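Local structure of putative arylalkylamine N-Acetyltransferase 7 (Aedes aegypti, 4FD7) at residues Lys62-Asp73 / Phe117-Ile125; Cys90-Val99 / Asp156-Ile164. The protein probably transfers an acetyl group from acetyl-CoA to an amine, possibly an arylalkylamine. One frame throughout, in Å; residues are numbered along the deposited sequence.

Contact 1: Lys62-Asp73 / Phe117-Ile125; sequences KGLAKDLVAMGD and FNSAIFQAI
Lys62 and Ile121 meet CB to CG2 at 3.8 Å, opening a contact in which the first turns of helices 68-81 and 120-136 of this GNAT-family acetyltransferase pack at 42°, each started by a side-chain N-cap. Lys62 runs past Ile125 in the opposite direction, and its NZ is bonded beyond the contact to Asn221 O. Gly63 ends the preceding helix in a Schellman motif. Leu64 brings one methyl inward: CD2 lies 3.8 Å from Ile125 CD1 and near the plane of the Phe122 ring, at its edge. At the N-cap, Asp67 uses OD1 to accept from Ala70 N, on the anti side, while OD2 lies beside Ile121 CD1. Val69 crosses Asn118 at about a right angle, its CG1 3.6 Å from Asn118 CB; a water joins Val69 O to Asn118 ND2. At Ala70 the backbones come close, its CA 5.1 Å from Ser119 CA, and its CB rests against Ile121 CG2. Asp73, buried, spreads its carboxylate across the turn before helix 120-136, with CB 3.7 Å from Phe122 CB and Phe117 CB packed beside the carboxylate carbon. OD1 accepts from Asn118 N (165° at the hydrogen), and OD2 takes Ser119 N through its syn lone pair. With chi1 at 74°, Ser119 OG donates to Asp73 OD2 in a short bond (2.5 Å) and accepts from Phe122 N at 2.8 Å, capping its own helix.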
# COMPACT_ATOMS: atom_id res chain seq x y z
N LYS A 62 17.26 -1.50 -2.62
CA LYS A 62 17.99 -0.40 -2.00
C LYS A 62 18.62 -0.76 -0.66
O LYS A 62 19.36 0.06 -0.08
CB LYS A 62 17.08 0.83 -1.81
CG LYS A 62 16.61 1.48 -3.11
CD LYS A 62 17.79 1.74 -4.02
CE LYS A 62 17.91 3.21 -4.34
NZ LYS A 62 19.12 3.39 -5.19
N GLY A 63 18.35 -1.96 -0.15
CA GLY A 63 18.90 -2.36 1.14
C GLY A 63 18.25 -1.63 2.30
O GLY A 63 18.84 -1.49 3.36
N LEU A 64 17.05 -1.12 2.08
CA LEU A 64 16.35 -0.35 3.08
C LEU A 64 16.26 -0.95 4.50
O LEU A 64 16.39 -0.23 5.44
CB LEU A 64 14.93 -0.02 2.57
CG LEU A 64 14.05 0.88 3.41
CD1 LEU A 64 14.88 1.55 4.46
CD2 LEU A 64 13.39 1.92 2.56
N ALA A 65 16.03 -2.24 4.63
CA ALA A 65 15.77 -2.80 5.96
C ALA A 65 16.99 -2.84 6.89
O ALA A 65 16.84 -3.02 8.10
CB ALA A 65 15.13 -4.19 5.84
N LYS A 66 18.18 -2.69 6.34
CA LYS A 66 19.40 -2.67 7.15
C LYS A 66 19.84 -1.25 7.41
O LYS A 66 20.73 -1.01 8.24
CB LYS A 66 20.54 -3.42 6.43
CG LYS A 66 20.37 -4.94 6.38
CD LYS A 66 19.89 -5.52 7.71
CE LYS A 66 19.82 -7.05 7.59
NZ LYS A 66 19.27 -7.73 8.80
N ASP A 67 19.23 -0.31 6.70
CA ASP A 67 19.60 1.10 6.87
C ASP A 67 18.72 1.85 7.85
O ASP A 67 17.55 2.11 7.57
CB ASP A 67 19.58 1.85 5.54
CG ASP A 67 20.29 3.18 5.63
OD1 ASP A 67 19.69 4.16 6.14
OD2 ASP A 67 21.46 3.25 5.23
N LEU A 68 19.28 2.26 8.99
CA LEU A 68 18.45 2.88 10.03
C LEU A 68 17.87 4.24 9.64
O LEU A 68 16.74 4.57 10.04
CB LEU A 68 19.20 2.95 11.38
CG LEU A 68 19.66 1.61 11.97
CD1 LEU A 68 20.46 1.79 13.25
CD2 LEU A 68 18.49 0.68 12.21
N VAL A 69 18.61 5.05 8.88
CA VAL A 69 18.10 6.36 8.49
C VAL A 69 16.92 6.20 7.53
O VAL A 69 15.88 6.85 7.67
CB VAL A 69 19.21 7.24 7.85
CG1 VAL A 69 18.63 8.57 7.40
CG2 VAL A 69 20.34 7.47 8.85
N ALA A 70 17.06 5.31 6.56
CA ALA A 70 15.97 5.08 5.61
C ALA A 70 14.72 4.48 6.29
O ALA A 70 13.57 4.87 5.98
CB ALA A 70 16.45 4.21 4.47
N MET A 71 14.93 3.55 7.21
CA MET A 71 13.84 3.02 8.02
C MET A 71 13.16 4.14 8.82
O MET A 71 11.92 4.19 8.92
CB MET A 71 14.35 1.92 8.95
CG MET A 71 14.69 0.64 8.22
SD MET A 71 13.25 -0.07 7.40
CE MET A 71 12.22 -0.35 8.83
N GLY A 72 13.96 5.05 9.36
CA GLY A 72 13.42 6.18 10.08
C GLY A 72 12.55 7.05 9.19
O GLY A 72 11.53 7.58 9.64
N ASP A 73 12.95 7.20 7.93
CA ASP A 73 12.13 7.93 6.96
C ASP A 73 10.78 7.27 6.76
O ASP A 73 9.73 7.91 6.92
CB ASP A 73 12.82 8.04 5.60
CG ASP A 73 13.96 9.05 5.58
OD1 ASP A 73 13.89 10.06 6.32
OD2 ASP A 73 14.92 8.82 4.82
N PHE A 117 13.25 13.83 2.96
CA PHE A 117 13.63 12.76 3.87
C PHE A 117 15.13 12.85 4.14
O PHE A 117 15.86 13.54 3.44
CB PHE A 117 13.26 11.41 3.24
CG PHE A 117 11.78 11.22 3.09
CD1 PHE A 117 11.02 10.75 4.15
CD2 PHE A 117 11.14 11.51 1.90
CE1 PHE A 117 9.63 10.58 4.03
CE2 PHE A 117 9.76 11.34 1.75
CZ PHE A 117 9.01 10.87 2.82
N ASN A 118 15.57 12.14 5.17
CA ASN A 118 16.96 12.19 5.60
C ASN A 118 17.86 11.32 4.73
O ASN A 118 19.01 11.69 4.46
CB ASN A 118 17.05 11.78 7.06
CG ASN A 118 16.19 12.66 7.95
OD1 ASN A 118 16.32 13.88 7.94
ND2 ASN A 118 15.26 12.04 8.68
N SER A 119 17.32 10.19 4.29
CA SER A 119 18.13 9.21 3.57
C SER A 119 18.04 9.39 2.06
O SER A 119 16.95 9.57 1.52
CB SER A 119 17.68 7.80 3.92
OG SER A 119 16.44 7.49 3.29
N ALA A 120 19.19 9.32 1.38
CA ALA A 120 19.18 9.29 -0.08
C ALA A 120 18.28 8.17 -0.56
O ALA A 120 17.53 8.35 -1.52
CB ALA A 120 20.58 9.09 -0.63
N ILE A 121 18.36 7.04 0.14
CA ILE A 121 17.63 5.82 -0.20
C ILE A 121 16.10 6.05 -0.24
O ILE A 121 15.45 5.80 -1.27
CB ILE A 121 17.95 4.70 0.80
CG1 ILE A 121 19.35 4.12 0.53
CG2 ILE A 121 16.89 3.59 0.76
CD1 ILE A 121 19.82 3.17 1.64
N PHE A 122 15.52 6.51 0.87
CA PHE A 122 14.07 6.70 0.82
C PHE A 122 13.67 7.90 -0.02
O PHE A 122 12.60 7.90 -0.62
CB PHE A 122 13.38 6.70 2.19
CG PHE A 122 11.89 6.56 2.09
CD1 PHE A 122 11.33 5.33 1.79
CD2 PHE A 122 11.04 7.66 2.24
CE1 PHE A 122 9.94 5.17 1.64
CE2 PHE A 122 9.66 7.52 2.10
CZ PHE A 122 9.10 6.26 1.80
N GLN A 123 14.53 8.90 -0.11
CA GLN A 123 14.18 10.04 -0.95
C GLN A 123 14.04 9.56 -2.38
O GLN A 123 13.12 9.98 -3.10
CB GLN A 123 15.21 11.16 -0.86
CG GLN A 123 14.76 12.40 -1.59
CD GLN A 123 13.75 13.21 -0.80
OE1 GLN A 123 14.03 13.61 0.34
NE2 GLN A 123 12.58 13.46 -1.38
N ALA A 124 14.94 8.67 -2.79
CA ALA A 124 14.86 8.08 -4.12
C ALA A 124 13.61 7.23 -4.29
O ALA A 124 12.94 7.30 -5.33
CB ALA A 124 16.10 7.25 -4.41
N ILE A 125 13.27 6.43 -3.29
CA ILE A 125 12.07 5.61 -3.44
C ILE A 125 10.81 6.48 -3.58
O ILE A 125 10.00 6.34 -4.51
CB ILE A 125 11.92 4.62 -2.29
CG1 ILE A 125 13.05 3.60 -2.35
CG2 ILE A 125 10.53 3.95 -2.31
CD1 ILE A 125 13.21 2.77 -1.09
O HOH W 1 15.68 9.33 9.25

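Contact 2: Cys90-Val99 / Asp156-Ile164; sequences CFREGSDEIV and DPKYRGRGI
Val99 packs on one face of the Tyr159 ring, CG1 standing 4.0 Å from its centroid in a CH-pi contact. Here an antiparallel hairpin meets the loop between strand 146-155 and helix 164-170; the loop's Arg160-Gly161-Arg162-Gly163 sequence fits the GNAT signature loop that, in relatives, holds the pyrophosphate of acetyl-CoA. The apolar group continues with Ile164, whose CD1 reaches Val99 CG1 at 3.8 Å and whose CG2 lies near Cys90 SG; Phe18 of strand 14-21 touches both Cys90 and Ile164.

Among backbone bonds, Asp156 N donates to Val99 O at 2.9 Å and almost perfectly straight (177°), tying the residue just after strand 146-155 to the start of strand 98-108, its antiparallel neighbour. A water donates to both Ile98 O and Asp156 OD2.

At the far edge of the ring, Arg92 NE comes within 2.7 Å of Tyr159 OH, but the angle is too poor for a hydrogen bond; Arg92 pairs through NH1 with Asp22.

Charge gathers round Lys158, which is exposed like Glu97, while Asp156 is buried. Asp156 OD1 first accepts from Lys158 N in an Asx turn. The lysine chain, bent at its last torsion (chi4 -32°), then lets NZ form salt bridges to Glu97 OE2 (3.1 Å) and Asp156 OD2 (3.2 Å), a three-residue network in which NZ approaches Asp156 from above the carboxylate plane.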
# COMPACT_ATOMS: atom_id res chain seq x y z
N CYS A 90 -5.64 -7.05 8.31
CA CYS A 90 -6.27 -8.36 8.17
C CYS A 90 -6.02 -9.20 9.41
O CYS A 90 -4.89 -9.30 9.91
CB CYS A 90 -5.73 -9.10 6.92
SG CYS A 90 -6.41 -10.76 6.61
N PHE A 91 -7.09 -9.81 9.92
CA PHE A 91 -6.97 -10.76 11.04
C PHE A 91 -7.59 -12.08 10.65
O PHE A 91 -8.54 -12.12 9.88
CB PHE A 91 -7.70 -10.26 12.29
CG PHE A 91 -7.13 -8.99 12.88
CD1 PHE A 91 -5.84 -8.96 13.41
CD2 PHE A 91 -7.90 -7.84 12.94
CE1 PHE A 91 -5.33 -7.78 13.98
CE2 PHE A 91 -7.40 -6.65 13.49
CZ PHE A 91 -6.11 -6.63 14.02
N ARG A 92 -7.04 -13.16 11.19
CA ARG A 92 -7.67 -14.47 11.12
C ARG A 92 -8.63 -14.59 12.32
O ARG A 92 -8.26 -14.25 13.44
CB ARG A 92 -6.59 -15.55 11.21
CG ARG A 92 -7.09 -16.98 11.01
CD ARG A 92 -5.88 -17.90 10.99
NE ARG A 92 -5.00 -17.61 12.11
CZ ARG A 92 -4.70 -18.48 13.07
NH1 ARG A 92 -5.18 -19.71 13.02
NH2 ARG A 92 -3.90 -18.12 14.07
N GLU A 93 -9.86 -15.04 12.07
CA GLU A 93 -10.83 -15.25 13.14
C GLU A 93 -10.26 -16.19 14.18
O GLU A 93 -9.86 -17.30 13.84
CB GLU A 93 -12.14 -15.84 12.61
CG GLU A 93 -12.81 -15.03 11.52
CD GLU A 93 -13.26 -13.67 11.97
OE1 GLU A 93 -13.36 -12.79 11.09
OE2 GLU A 93 -13.52 -13.49 13.19
N GLY A 94 -10.21 -15.73 15.42
CA GLY A 94 -9.68 -16.53 16.51
C GLY A 94 -8.36 -16.00 17.03
O GLY A 94 -7.86 -16.48 18.05
N SER A 95 -7.80 -15.00 16.35
CA SER A 95 -6.46 -14.53 16.69
C SER A 95 -6.29 -13.02 16.52
O SER A 95 -6.75 -12.44 15.54
CB SER A 95 -5.41 -15.25 15.85
OG SER A 95 -4.13 -14.66 16.04
N ASP A 96 -5.60 -12.40 17.47
CA ASP A 96 -5.44 -10.95 17.42
C ASP A 96 -4.16 -10.56 16.69
O ASP A 96 -3.81 -9.38 16.59
CB ASP A 96 -5.46 -10.38 18.84
CG ASP A 96 -6.79 -10.59 19.52
OD1 ASP A 96 -7.77 -9.93 19.11
OD2 ASP A 96 -6.87 -11.40 20.46
N GLU A 97 -3.48 -11.56 16.14
CA GLU A 97 -2.21 -11.34 15.47
C GLU A 97 -2.40 -10.74 14.08
O GLU A 97 -3.27 -11.19 13.32
CB GLU A 97 -1.46 -12.66 15.37
CG GLU A 97 0.02 -12.53 15.14
CD GLU A 97 0.70 -13.88 15.22
OE1 GLU A 97 0.84 -14.40 16.35
OE2 GLU A 97 1.06 -14.42 14.16
N ILE A 98 -1.60 -9.74 13.74
CA ILE A 98 -1.72 -9.10 12.43
C ILE A 98 -1.30 -10.05 11.30
O ILE A 98 -0.18 -10.56 11.28
CB ILE A 98 -0.90 -7.80 12.34
CG1 ILE A 98 -1.49 -6.74 13.26
CG2 ILE A 98 -0.84 -7.30 10.88
CD1 ILE A 98 -0.66 -5.49 13.38
N VAL A 99 -2.21 -10.28 10.36
CA VAL A 99 -1.88 -11.12 9.20
C VAL A 99 -1.26 -10.27 8.10
O VAL A 99 -0.20 -10.61 7.56
CB VAL A 99 -3.11 -11.87 8.65
CG1 VAL A 99 -2.73 -12.64 7.40
CG2 VAL A 99 -3.69 -12.82 9.71
N ASP A 156 2.37 -11.21 6.40
CA ASP A 156 3.28 -12.10 7.12
C ASP A 156 3.53 -13.31 6.23
O ASP A 156 2.59 -13.97 5.80
CB ASP A 156 2.66 -12.53 8.44
CG ASP A 156 3.60 -13.35 9.30
OD1 ASP A 156 4.50 -14.04 8.76
OD2 ASP A 156 3.43 -13.32 10.54
N PRO A 157 4.81 -13.60 5.96
CA PRO A 157 5.26 -14.72 5.14
C PRO A 157 4.59 -16.05 5.49
O PRO A 157 4.36 -16.84 4.58
CB PRO A 157 6.75 -14.78 5.45
CG PRO A 157 7.12 -13.37 5.66
CD PRO A 157 5.95 -12.77 6.40
N LYS A 158 4.25 -16.29 6.75
CA LYS A 158 3.65 -17.58 7.08
C LYS A 158 2.18 -17.66 6.69
O LYS A 158 1.52 -18.68 6.91
CB LYS A 158 3.87 -17.97 8.55
CG LYS A 158 3.00 -17.23 9.54
CD LYS A 158 3.66 -17.24 10.93
CE LYS A 158 2.67 -16.84 12.00
NZ LYS A 158 1.70 -15.87 11.44
N TYR A 159 1.68 -16.58 6.08
CA TYR A 159 0.33 -16.55 5.52
C TYR A 159 0.32 -16.30 4.02
O TYR A 159 -0.75 -16.10 3.44
CB TYR A 159 -0.50 -15.45 6.19
CG TYR A 159 -1.04 -15.84 7.53
CD1 TYR A 159 -0.47 -15.33 8.69
CD2 TYR A 159 -2.11 -16.71 7.65
CE1 TYR A 159 -0.96 -15.67 9.93
CE2 TYR A 159 -2.60 -17.07 8.89
CZ TYR A 159 -2.02 -16.54 10.03
OH TYR A 159 -2.50 -16.90 11.27
N ARG A 160 1.48 -16.28 3.38
CA ARG A 160 1.47 -16.00 1.95
C ARG A 160 0.93 -17.18 1.13
O ARG A 160 0.78 -18.30 1.64
CB ARG A 160 2.82 -15.46 1.44
CG ARG A 160 2.96 -13.92 1.56
CD ARG A 160 4.38 -13.44 1.32
NE ARG A 160 4.81 -12.42 2.28
CZ ARG A 160 6.08 -12.06 2.46
NH1 ARG A 160 7.04 -12.65 1.74
NH2 ARG A 160 6.41 -11.13 3.34
N GLY A 161 0.58 -16.90 -0.12
CA GLY A 161 0.05 -17.91 -1.01
C GLY A 161 -1.43 -18.19 -0.78
O GLY A 161 -1.97 -19.16 -1.31
N ARG A 162 -2.07 -17.33 0.01
CA ARG A 162 -3.45 -17.56 0.42
C ARG A 162 -4.40 -16.52 -0.16
O ARG A 162 -5.61 -16.55 0.11
CB ARG A 162 -3.53 -17.57 1.95
CG ARG A 162 -3.04 -18.88 2.55
CD ARG A 162 -2.74 -18.76 4.03
NE ARG A 162 -2.31 -20.03 4.63
CZ ARG A 162 -1.05 -20.45 4.69
NH1 ARG A 162 -0.76 -21.61 5.26
NH2 ARG A 162 -0.07 -19.72 4.17
N GLY A 163 -3.87 -15.60 -0.96
CA GLY A 163 -4.70 -14.58 -1.57
C GLY A 163 -4.99 -13.42 -0.66
O GLY A 163 -5.86 -12.60 -0.98
N ILE A 164 -4.27 -13.34 0.46
CA ILE A 164 -4.53 -12.30 1.47
C ILE A 164 -4.32 -10.88 0.94
O ILE A 164 -5.13 -9.98 1.22
CB ILE A 164 -3.77 -12.58 2.81
CG1 ILE A 164 -4.57 -13.58 3.67
CG2 ILE A 164 -3.53 -11.29 3.60
CD1 ILE A 164 -3.73 -14.63 4.35
O HOH W 2 2.23 -11.25 12.02

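How the contacts relate
The two contacts lie about 27 Å apart between centres and do not touch, yet they interleave along the chain: helix 68-81 of contact 1 leads into strand 88-92 of contact 2, and strand 98-108 precedes helix 120-136. Contact 1 joins two helix starts and the turns before them and is partly buried; contact 2 joins sheet to loop and is mostly buried. Their polar chemistry differs accordingly. In the former, a buried aspartate serves backbone amides and a hydroxyl. In the latter, salt bridges run from the exposed Glu97 and Lys158 in to a buried Asp156, while apolar packing and a single straight backbone bond lie on either side of the probable cofactor loop, at Asp156-Tyr159 and Ile164.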